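Local atomic coordinates of DspB (Aggregatibacter actinomycetemcomitans, PDB entry 1YHT), a protein that hydrolyses N-acetylhexosamine residues from beta-linked glycans as a family 20 glycoside hydrolase, an activity that probably underlies its release of cells from biofilms. Residues A[119-122]-A[123-127]; A[53-57]-A[58-62]; A[155-158]-A[159-163]; A[23-27]-A[28-32]. All blocks are in the same frame, centred on the assembly; numbering follows the deposited sequence.

Interaction 1 (A[119-122]-A[123-127]); sequences NHMT and AIFKL
Met121 and Phe125, four residues apart, meet in a sulfur-aromatic (Met-aromatic) contact where the chain enters helix 122-132. SD lies obliquely to the Phe125 ring, 4.7 Å from its centroid, while CG of Met121 comes within 3.7 Å of CZ at the far end of the ring. The methionine reaches this position because CG stands between the backbone N and the carbonyl carbon (chi1 60°); a bend at chi3 then carries CE past the ring to Ile124 CD1, 4.1 Å away. The helix starts just beyond strand 110-117 of the TIM barrel, so this is a beta-to-alpha turn at the C-terminal end of a barrel strand, with Met121 as the N-cap residue. Backbone bonds fix the first turn: Phe125 N donates to Met121 O at 3.2 Å, and Lys126 N to Thr122 O at 2.9 Å. Besides accepting that bond, Met121 O lies over one face of the Phe125 ring, displaced toward its rim. Thr122 and Lys126 run side by side in the same direction, CG2 of the threonine 4.1 Å from CG of the lysine, on a more open flank of the helix. Thr122 OG1 turns instead to His57 ND1, whereas His120, just before the turn, uses its two ring nitrogens for Asp56 and Glu184.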
loop_
_atom_site.group_PDB
_atom_site.type_symbol
_atom_site.label_atom_id
_atom_site.label_comp_id
_atom_site.label_asym_id
_atom_site.label_seq_id
_atom_site.Cartn_x
_atom_site.Cartn_y
_atom_site.Cartn_z
ATOM N N ASN A 119 0.383 11.526 4.385
ATOM C CA ASN A 119 0.179 11.012 5.750
ATOM C C ASN A 119 0.887 9.634 5.858
ATOM O O ASN A 119 1.693 9.292 4.983
ATOM C CB ASN A 119 -1.340 11.010 6.060
ATOM C CG ASN A 119 -1.672 11.277 7.555
ATOM O OD1 ASN A 119 -2.276 12.333 7.936
ATOM N ND2 ASN A 119 -1.314 10.323 8.408
ATOM N N HIS A 120 0.591 8.854 6.901
ATOM C CA HIS A 120 1.082 7.477 7.012
ATOM C C HIS A 120 2.610 7.408 6.794
ATOM O O HIS A 120 3.142 6.516 6.115
ATOM C CB HIS A 120 0.292 6.574 6.057
ATOM C CG HIS A 120 -1.101 6.271 6.528
ATOM N ND1 HIS A 120 -1.353 5.444 7.603
ATOM C CD2 HIS A 120 -2.316 6.691 6.084
ATOM C CE1 HIS A 120 -2.662 5.376 7.806
ATOM N NE2 HIS A 120 -3.274 6.105 6.883
ATOM N N MET A 121 3.331 8.357 7.406
ATOM C CA MET A 121 4.789 8.437 7.206
ATOM C C MET A 121 5.570 8.828 8.423
ATOM O O MET A 121 6.692 9.317 8.305
ATOM C CB MET A 121 5.133 9.323 5.987
ATOM C CG MET A 121 4.683 10.752 6.033
ATOM S SD MET A 121 5.128 11.752 4.596
ATOM C CE MET A 121 6.842 11.294 4.372
ATOM N N THR A 122 5.018 8.582 9.611
ATOM C CA THR A 122 5.696 8.965 10.849
ATOM C C THR A 122 7.052 8.290 11.031
ATOM O O THR A 122 7.961 8.905 11.532
ATOM C CB THR A 122 4.823 8.771 12.082
ATOM O OG1 THR A 122 3.583 9.442 11.864
ATOM C CG2 THR A 122 5.478 9.375 13.315
ATOM N N ALA A 123 7.190 7.032 10.637
ATOM C CA ALA A 123 8.461 6.340 10.824
ATOM C C ALA A 123 9.586 7.069 10.054
ATOM O O ALA A 123 10.693 7.244 10.547
ATOM C CB ALA A 123 8.338 4.897 10.375
ATOM N N ILE A 124 9.285 7.489 8.838
ATOM C CA ILE A 124 10.219 8.307 8.057
ATOM C C ILE A 124 10.588 9.581 8.823
ATOM O O ILE A 124 11.752 9.910 8.926
ATOM C CB ILE A 124 9.608 8.677 6.706
ATOM C CG1 ILE A 124 9.561 7.437 5.773
ATOM C CG2 ILE A 124 10.379 9.787 6.055
ATOM C CD1 ILE A 124 8.666 7.599 4.549
ATOM N N PHE A 125 9.594 10.303 9.328
ATOM C CA PHE A 125 9.868 11.513 10.143
ATOM C C PHE A 125 10.829 11.204 11.302
ATOM O O PHE A 125 11.792 11.931 11.573
ATOM C CB PHE A 125 8.566 12.055 10.738
ATOM C CG PHE A 125 7.570 12.608 9.717
ATOM C CD1 PHE A 125 7.959 13.008 8.468
ATOM C CD2 PHE A 125 6.258 12.785 10.084
ATOM C CE1 PHE A 125 7.037 13.566 7.567
ATOM C CE2 PHE A 125 5.308 13.330 9.186
ATOM C CZ PHE A 125 5.708 13.720 7.942
ATOM N N LYS A 126 10.565 10.110 11.999
ATOM C CA LYS A 126 11.369 9.784 13.155
ATOM C C LYS A 126 12.825 9.468 12.757
ATOM O O LYS A 126 13.744 9.865 13.450
ATOM C CB LYS A 126 10.744 8.635 13.927
ATOM C CG LYS A 126 9.362 8.998 14.560
ATOM C CD LYS A 126 9.401 10.382 15.285
ATOM C CE LYS A 126 8.214 10.655 16.225
ATOM N NZ LYS A 126 8.441 11.997 16.927
ATOM N N LEU A 127 13.043 8.769 11.642
ATOM C CA LEU A 127 14.426 8.540 11.146
ATOM C C LEU A 127 15.149 9.814 10.686
ATOM O O LEU A 127 16.364 9.970 10.918
ATOM C CB LEU A 127 14.409 7.504 10.011
ATOM C CG LEU A 127 14.040 6.078 10.423
ATOM C CD1 LEU A 127 13.704 5.240 9.203
ATOM C CD2 LEU A 127 15.166 5.479 11.249
#

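Interaction 2 (A[53-57]-A[58-62]); sequences HFSDH and ENYAI
Phe54 meets both Tyr60 and Ile62, one at its edge and one over a face. CD1 of Ile62 sits over the Phe54 ring, 3.7 Å from its centroid in a CH-pi contact, while the ring's edge is directed at the face of Tyr60 in an offset edge-to-face pair with planes 87° apart. CE1 of Phe54 is the atom shared, 3.6 Å from Tyr60 CE1 and 3.4 Å from Ile62 CD1. Ser55 OG approaches the tyrosine differently, at its ring edge, 3.5 Å from CD1. Behind the rings the chain doubles back: Ala61 N donates to Phe54 O (2.8 Å) and Asp56 N to Asn59 O (3.0 Å), forming a single beta bridge between Ser55 and Tyr60. The reversal belongs to the loop that follows strand 49-53 of the TIM barrel, and helix 154-171 packs against Phe54, Tyr60 and Ile62. Asp56 ties the loop back to the strand end. Its OD2 receives His53 NE2 at 2.6 Å through the anti lone pair, with the acceptor almost in the imidazole plane, and OD1 takes His57 N at 2.8 Å, so bonds at both oxygens restrain the carboxylate's rotation. Glu58 OE1 lies near Asp56 OD1, a like-charge approach probably eased by the salt bridge of Glu58 OE1 with Arg27 NE.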
loop_
_atom_site.group_PDB
_atom_site.type_symbol
_atom_site.label_atom_id
_atom_site.label_comp_id
_atom_site.label_asym_id
_atom_site.label_seq_id
_atom_site.Cartn_x
_atom_site.Cartn_y
_atom_site.Cartn_z
ATOM N N HIS A 53 3.738 -2.732 1.310
ATOM C CA HIS A 53 3.457 -1.549 2.147
ATOM C C HIS A 53 4.415 -1.582 3.326
ATOM O O HIS A 53 4.056 -2.069 4.396
ATOM C CB HIS A 53 1.975 -1.581 2.583
ATOM C CG HIS A 53 1.513 -0.332 3.283
ATOM N ND1 HIS A 53 0.886 0.707 2.623
ATOM C CD2 HIS A 53 1.573 0.030 4.584
ATOM C CE1 HIS A 53 0.593 1.660 3.497
ATOM N NE2 HIS A 53 1.000 1.272 4.696
ATOM N N PHE A 54 5.632 -1.064 3.113
ATOM C CA PHE A 54 6.767 -1.152 4.074
ATOM C C PHE A 54 6.983 0.098 4.922
ATOM O O PHE A 54 7.841 0.100 5.806
ATOM C CB PHE A 54 8.106 -1.510 3.354
ATOM C CG PHE A 54 8.555 -0.488 2.344
ATOM C CD1 PHE A 54 9.263 0.645 2.733
ATOM C CD2 PHE A 54 8.262 -0.651 1.017
ATOM C CE1 PHE A 54 9.625 1.585 1.816
ATOM C CE2 PHE A 54 8.634 0.296 0.108
ATOM C CZ PHE A 54 9.327 1.408 0.510
ATOM N N SER A 55 6.195 1.152 4.657
ATOM C CA SER A 55 6.389 2.438 5.319
ATOM C C SER A 55 5.007 2.961 5.830
ATOM O O SER A 55 4.051 3.094 5.055
ATOM C CB SER A 55 7.031 3.423 4.358
ATOM O OG SER A 55 7.120 4.730 4.919
ATOM N N ASP A 56 4.921 3.229 7.128
ATOM C CA ASP A 56 3.695 3.796 7.697
ATOM C C ASP A 56 4.073 4.516 8.987
ATOM O O ASP A 56 5.234 4.812 9.195
ATOM C CB ASP A 56 2.601 2.719 7.904
ATOM C CG ASP A 56 1.185 3.262 7.677
ATOM O OD1 ASP A 56 0.769 4.115 8.519
ATOM O OD2 ASP A 56 0.486 2.885 6.650
ATOM N N HIS A 57 3.120 4.779 9.871
ATOM C CA HIS A 57 3.443 5.461 11.110
ATOM C C HIS A 57 4.372 4.674 12.035
ATOM O O HIS A 57 5.294 5.241 12.606
ATOM C CB HIS A 57 2.183 5.786 11.904
ATOM C CG HIS A 57 1.211 6.642 11.183
ATOM N ND1 HIS A 57 1.480 7.953 10.869
ATOM C CD2 HIS A 57 -0.073 6.421 10.822
ATOM C CE1 HIS A 57 0.413 8.496 10.317
ATOM N NE2 HIS A 57 -0.550 7.596 10.285
ATOM N N GLU A 58 4.192 3.364 12.085
ATOM C CA GLU A 58 4.799 2.547 13.108
ATOM C C GLU A 58 6.237 2.148 12.741
ATOM O O GLU A 58 7.062 1.932 13.643
ATOM C CB GLU A 58 3.969 1.280 13.342
ATOM C CG GLU A 58 2.587 1.492 13.974
ATOM C CD GLU A 58 1.536 1.935 12.991
ATOM O OE1 GLU A 58 1.843 2.182 11.815
ATOM O OE2 GLU A 58 0.376 2.050 13.398
ATOM N N ASN A 59 6.530 2.035 11.442
ATOM C CA ASN A 59 7.860 1.641 11.011
ATOM C C ASN A 59 8.127 1.920 9.527
ATOM O O ASN A 59 7.197 2.157 8.748
ATOM C CB ASN A 59 8.046 0.143 11.301
ATOM C CG ASN A 59 9.499 -0.326 11.217
ATOM O OD1 ASN A 59 10.455 0.437 11.407
ATOM N ND2 ASN A 59 9.661 -1.607 10.994
ATOM N N TYR A 60 9.424 1.956 9.194
ATOM C CA TYR A 60 9.931 2.002 7.825
ATOM C C TYR A 60 10.785 0.727 7.766
ATOM O O TYR A 60 11.877 0.680 8.342
ATOM C CB TYR A 60 10.830 3.260 7.617
ATOM C CG TYR A 60 11.347 3.406 6.225
ATOM C CD1 TYR A 60 10.576 4.039 5.254
ATOM C CD2 TYR A 60 12.576 2.855 5.848
ATOM C CE1 TYR A 60 11.029 4.164 3.933
ATOM C CE2 TYR A 60 13.036 2.942 4.529
ATOM C CZ TYR A 60 12.238 3.629 3.578
ATOM O OH TYR A 60 12.612 3.732 2.285
ATOM N N ALA A 61 10.300 -0.286 7.060
ATOM C CA ALA A 61 10.765 -1.647 7.254
ATOM C C ALA A 61 11.817 -2.159 6.256
ATOM O O ALA A 61 11.961 -3.375 6.093
ATOM C CB ALA A 61 9.579 -2.582 7.259
ATOM N N ILE A 62 12.555 -1.256 5.612
ATOM C CA ILE A 62 13.687 -1.622 4.757
ATOM C C ILE A 62 14.871 -0.752 5.048
ATOM O O ILE A 62 14.741 0.340 5.571
ATOM C CB ILE A 62 13.351 -1.548 3.215
ATOM C CG1 ILE A 62 13.112 -0.109 2.750
ATOM C CG2 ILE A 62 12.133 -2.368 2.948
ATOM C CD1 ILE A 62 12.614 -0.016 1.283
#

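Interaction 3 (A[155-158]-A[159-163]); sequences DSIT and FMQSL
Phe159 presents the edge of its ring to Ser156 O, which lies near the ring plane and 3.6 Å from Phe159 CB; the other flat group, the Gln161 amide, is covered by Ile157. CG2 of Ile157 lies over one face of that amide, 3.7 Å from NE2, and Ile157 O looks onto the same face. Both contacts follow the i to i+3 and i to i+4 spacing of an alpha-helix, here the outer helix 154-171 of the TIM barrel. Ile157 and Gln161 point the same way, and the glutamine chain, extended beyond CG (chi2 178°), carries its amide out alongside the isoleucine; helix 192-208 touches both residues. Phe159 takes another direction: its CG is anti to the backbone N (chi1 170°), and the ring packs on Val128 and Arg132 of helix 122-132. Met160, bent at chi2 and chi3, keeps CG 3.4 Å from Ser156 O before SD and CE turn off toward strand 110-117 and Met121. Four successive backbone bonds hold the turn, from Phe159 N to Asp155 O through to Ser162 N to Thr158 O. Among the hydroxyls, Thr158 OG1 bonds back to Ala154 O and Ser156 OG to Leu140 O. Ser162 OG donates to Phe159 O at 2.7 Å, so that carbonyl oxygen is gripped twice, its other donor being Leu163 N at 3.1 Å.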
loop_
_atom_site.group_PDB
_atom_site.type_symbol
_atom_site.label_atom_id
_atom_site.label_comp_id
_atom_site.label_asym_id
_atom_site.label_seq_id
_atom_site.Cartn_x
_atom_site.Cartn_y
_atom_site.Cartn_z
ATOM N N ASP A 155 10.927 21.924 -1.378
ATOM C CA ASP A 155 11.976 21.220 -0.670
ATOM C C ASP A 155 11.472 19.866 -0.178
ATOM O O ASP A 155 12.193 18.900 -0.209
ATOM C CB ASP A 155 12.564 22.040 0.472
ATOM C CG ASP A 155 13.242 23.304 -0.021
ATOM O OD1 ASP A 155 13.600 23.360 -1.215
ATOM O OD2 ASP A 155 13.402 24.233 0.777
ATOM N N SER A 156 10.218 19.843 0.248
ATOM C CA SER A 156 9.547 18.645 0.661
ATOM C C SER A 156 9.365 17.675 -0.474
ATOM O O SER A 156 9.590 16.454 -0.306
ATOM C CB SER A 156 8.220 19.000 1.325
ATOM O OG SER A 156 8.521 19.838 2.452
ATOM N N ILE A 157 9.030 18.223 -1.649
ATOM C CA ILE A 157 8.915 17.416 -2.862
ATOM C C ILE A 157 10.273 16.847 -3.296
ATOM O O ILE A 157 10.390 15.658 -3.600
ATOM C CB ILE A 157 8.280 18.217 -3.997
ATOM C CG1 ILE A 157 6.888 18.640 -3.554
ATOM C CG2 ILE A 157 8.214 17.393 -5.296
ATOM C CD1 ILE A 157 6.241 19.744 -4.446
ATOM N N THR A 158 11.297 17.684 -3.284
ATOM C CA THR A 158 12.660 17.246 -3.554
ATOM C C THR A 158 13.080 16.110 -2.595
ATOM O O THR A 158 13.619 15.118 -3.007
ATOM C CB THR A 158 13.629 18.435 -3.460
ATOM O OG1 THR A 158 13.310 19.399 -4.491
ATOM C CG2 THR A 158 15.112 17.978 -3.690
ATOM N N PHE A 159 12.852 16.291 -1.304
ATOM C CA PHE A 159 13.151 15.255 -0.327
ATOM C C PHE A 159 12.460 13.914 -0.629
ATOM O O PHE A 159 13.119 12.855 -0.641
ATOM C CB PHE A 159 12.780 15.691 1.088
ATOM C CG PHE A 159 12.852 14.573 2.056
ATOM C CD1 PHE A 159 14.082 14.160 2.543
ATOM C CD2 PHE A 159 11.709 13.857 2.400
ATOM C CE1 PHE A 159 14.181 13.054 3.422
ATOM C CE2 PHE A 159 11.797 12.753 3.238
ATOM C CZ PHE A 159 13.047 12.360 3.768
ATOM N N MET A 160 11.149 13.976 -0.867
ATOM C CA MET A 160 10.329 12.816 -1.205
ATOM C C MET A 160 10.900 12.101 -2.409
ATOM O O MET A 160 11.023 10.885 -2.380
ATOM C CB MET A 160 8.864 13.182 -1.503
ATOM C CG MET A 160 8.053 13.429 -0.276
ATOM S SD MET A 160 8.135 12.130 0.963
ATOM C CE MET A 160 7.560 10.700 0.103
ATOM N N GLN A 161 11.239 12.878 -3.426
ATOM C CA GLN A 161 11.765 12.343 -4.642
ATOM C C GLN A 161 13.153 11.703 -4.448
ATOM O O GLN A 161 13.415 10.699 -5.027
ATOM C CB GLN A 161 11.796 13.427 -5.695
ATOM C CG GLN A 161 10.370 13.684 -6.258
ATOM C CD GLN A 161 10.368 14.799 -7.294
ATOM O OE1 GLN A 161 11.383 15.469 -7.494
ATOM N NE2 GLN A 161 9.223 14.995 -7.954
ATOM N N SER A 162 14.007 12.287 -3.619
ATOM C CA SER A 162 15.287 11.654 -3.267
ATOM C C SER A 162 15.092 10.277 -2.603
ATOM O O SER A 162 15.820 9.364 -2.935
ATOM C CB SER A 162 16.169 12.569 -2.418
ATOM O OG SER A 162 15.735 12.570 -1.074
ATOM N N LEU A 163 14.085 10.115 -1.734
ATOM C CA LEU A 163 13.782 8.824 -1.096
ATOM C C LEU A 163 13.133 7.876 -2.120
ATOM O O LEU A 163 13.500 6.695 -2.237
ATOM C CB LEU A 163 12.856 9.013 0.119
ATOM C CG LEU A 163 12.562 7.800 1.003
ATOM C CD1 LEU A 163 13.891 7.111 1.525
ATOM C CD2 LEU A 163 11.655 8.251 2.165
#

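Interaction 4 (A[23-27]-A[28-32]); sequences LDIAR and HFYSP
Ile25 and His28 close a tight turn after strand 18-24, the backbone folding so that Ile25 CA lies 3.1 Å from His28 O in a CA-H...O contact. Leu23 CD1 rests over one face of the Tyr30 ring, 3.9 Å from its centroid, and His28 ND1 lies above the opposite face, toward the rim. Ile25 CG2 adds an oblique contact at Tyr30 CD2 (3.6 Å), and Asp24 O approaches the ring edge at CE2. A water links the same carbonyl to the phenol, donating to Asp24 O at 2.7 Å and accepting from Tyr30 OH at 2.6 Å. The Asp24 carboxylate organises the turn itself: OD1 accepts from Ala26 N, an Asx turn, and from Arg27 N, both 2.9 Å and from one face of the carboxylate. OD2 lies in the guanidinium plane, while Arg27 NH1 reaches it from above the carboxylate plane (salt bridge, 3.0 Å). Arg27 NE pairs with Glu58, and His28 NE2 bonds to Leu337 O. This beta-to-alpha loop of the TIM barrel leads into helix 32-44, with Ser31 as N-cap. Two backbone N-H groups and a guanidinium would probably favour an ionised Asp24, while the buried His28 N finds no partner.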
loop_
_atom_site.group_PDB
_atom_site.type_symbol
_atom_site.label_atom_id
_atom_site.label_comp_id
_atom_site.label_asym_id
_atom_site.label_seq_id
_atom_site.Cartn_x
_atom_site.Cartn_y
_atom_site.Cartn_z
ATOM N N LEU A 23 0.866 -6.403 1.157
ATOM C CA LEU A 23 1.335 -6.900 2.437
ATOM C C LEU A 23 1.869 -5.714 3.200
ATOM O O LEU A 23 2.799 -5.018 2.727
ATOM C CB LEU A 23 2.453 -7.953 2.262
ATOM C CG LEU A 23 2.858 -8.650 3.585
ATOM C CD1 LEU A 23 1.770 -9.507 4.219
ATOM C CD2 LEU A 23 4.079 -9.468 3.386
ATOM N N ASP A 24 1.278 -5.486 4.374
ATOM C CA ASP A 24 1.689 -4.397 5.257
ATOM C C ASP A 24 2.758 -4.947 6.186
ATOM O O ASP A 24 2.475 -5.634 7.156
ATOM C CB ASP A 24 0.485 -3.843 6.007
ATOM C CG ASP A 24 0.847 -2.966 7.193
ATOM O OD1 ASP A 24 1.999 -2.471 7.331
ATOM O OD2 ASP A 24 -0.077 -2.741 8.015
ATOM N N ILE A 25 3.995 -4.627 5.844
ATOM C CA ILE A 25 5.122 -5.025 6.647
ATOM C C ILE A 25 5.556 -3.900 7.569
ATOM O O ILE A 25 6.483 -4.076 8.298
ATOM C CB ILE A 25 6.310 -5.579 5.808
ATOM C CG1 ILE A 25 6.972 -4.527 4.914
ATOM C CG2 ILE A 25 5.831 -6.813 4.980
ATOM C CD1 ILE A 25 8.178 -5.045 4.242
ATOM N N ALA A 26 4.845 -2.774 7.563
ATOM C CA ALA A 26 5.172 -1.661 8.445
ATOM C C ALA A 26 4.615 -1.877 9.844
ATOM O O ALA A 26 5.256 -1.543 10.832
ATOM C CB ALA A 26 4.632 -0.354 7.864
ATOM N N ARG A 27 3.394 -2.371 9.921
ATOM C CA ARG A 27 2.725 -2.644 11.203
ATOM C C ARG A 27 3.056 -4.025 11.794
ATOM O O ARG A 27 2.838 -4.245 12.980
ATOM C CB ARG A 27 1.209 -2.561 11.037
ATOM C CG ARG A 27 0.647 -1.129 11.016
ATOM C CD ARG A 27 1.186 -0.245 9.879
ATOM N NE ARG A 27 0.317 0.933 9.828
ATOM C CZ ARG A 27 -0.847 0.982 9.208
ATOM N NH1 ARG A 27 -1.242 -0.033 8.467
ATOM N NH2 ARG A 27 -1.610 2.072 9.304
ATOM N N HIS A 28 3.432 -4.971 10.937
ATOM C CA HIS A 28 3.843 -6.312 11.382
ATOM C C HIS A 28 4.945 -6.830 10.431
ATOM O O HIS A 28 4.774 -6.766 9.220
ATOM C CB HIS A 28 2.689 -7.307 11.353
ATOM C CG HIS A 28 2.976 -8.563 12.129
ATOM N ND1 HIS A 28 3.738 -9.601 11.625
ATOM C CD2 HIS A 28 2.675 -8.904 13.400
ATOM C CE1 HIS A 28 3.857 -10.545 12.549
ATOM N NE2 HIS A 28 3.220 -10.144 13.635
ATOM N N PHE A 29 6.065 -7.308 10.964
ATOM C CA PHE A 29 7.201 -7.666 10.106
ATOM C C PHE A 29 7.077 -9.091 9.665
ATOM O O PHE A 29 6.594 -9.910 10.427
ATOM C CB PHE A 29 8.509 -7.490 10.878
ATOM C CG PHE A 29 9.731 -7.480 10.023
ATOM C CD1 PHE A 29 10.085 -6.354 9.318
ATOM C CD2 PHE A 29 10.545 -8.608 9.932
ATOM C CE1 PHE A 29 11.217 -6.307 8.548
ATOM C CE2 PHE A 29 11.686 -8.572 9.163
ATOM C CZ PHE A 29 12.028 -7.438 8.470
ATOM N N TYR A 30 7.556 -9.401 8.459
ATOM C CA TYR A 30 7.569 -10.754 7.935
ATOM C C TYR A 30 8.973 -11.128 7.444
ATOM O O TYR A 30 9.661 -10.372 6.727
ATOM C CB TYR A 30 6.552 -10.920 6.772
ATOM C CG TYR A 30 5.103 -10.599 7.149
ATOM C CD1 TYR A 30 4.145 -11.616 7.287
ATOM C CD2 TYR A 30 4.705 -9.305 7.371
ATOM C CE1 TYR A 30 2.816 -11.341 7.588
ATOM C CE2 TYR A 30 3.369 -8.999 7.723
ATOM C CZ TYR A 30 2.431 -10.012 7.809
ATOM O OH TYR A 30 1.131 -9.729 8.160
ATOM N N SER A 31 9.397 -12.313 7.846
ATOM C CA SER A 31 10.700 -12.838 7.484
ATOM C C SER A 31 10.822 -13.020 5.970
ATOM O O SER A 31 9.834 -13.223 5.294
ATOM C CB SER A 31 10.945 -14.155 8.216
ATOM O OG SER A 31 10.257 -15.221 7.587
ATOM N N PRO A 32 12.027 -12.904 5.420
ATOM C CA PRO A 32 12.181 -13.285 4.006
ATOM C C PRO A 32 11.554 -14.627 3.603
ATOM O O PRO A 32 10.899 -14.729 2.562
ATOM C CB PRO A 32 13.706 -13.321 3.830
ATOM C CG PRO A 32 14.193 -12.279 4.768
ATOM C CD PRO A 32 13.285 -12.362 5.974
HETATM O O HOH W 1 0.347 -7.273 7.615
#

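Overall arrangement
Interactions 1, 2 and 4 occupy loops at the C-terminal ends of neighbouring parallel strands, the end of a TIM barrel where active sites lie. Interaction 2 is the middle member, its centre about 8 Å from the centres of both 1 and 4. It joins interaction 1 through His120 ND1 to Asp56 OD1 (2.7 Å) and Thr122 OG1 to His57 ND1 (2.8 Å), and interaction 4 through the Glu58 OE1 to Arg27 NE salt bridge (2.8 Å). The Arg27 side chain is about 3 Å from a glycerol, probably from the crystallisation liquor, that may mark a pocket. Interaction 3 backs interactions 1 and 2 from outside and stays about 12 Å from interaction 4 at the nearest atoms.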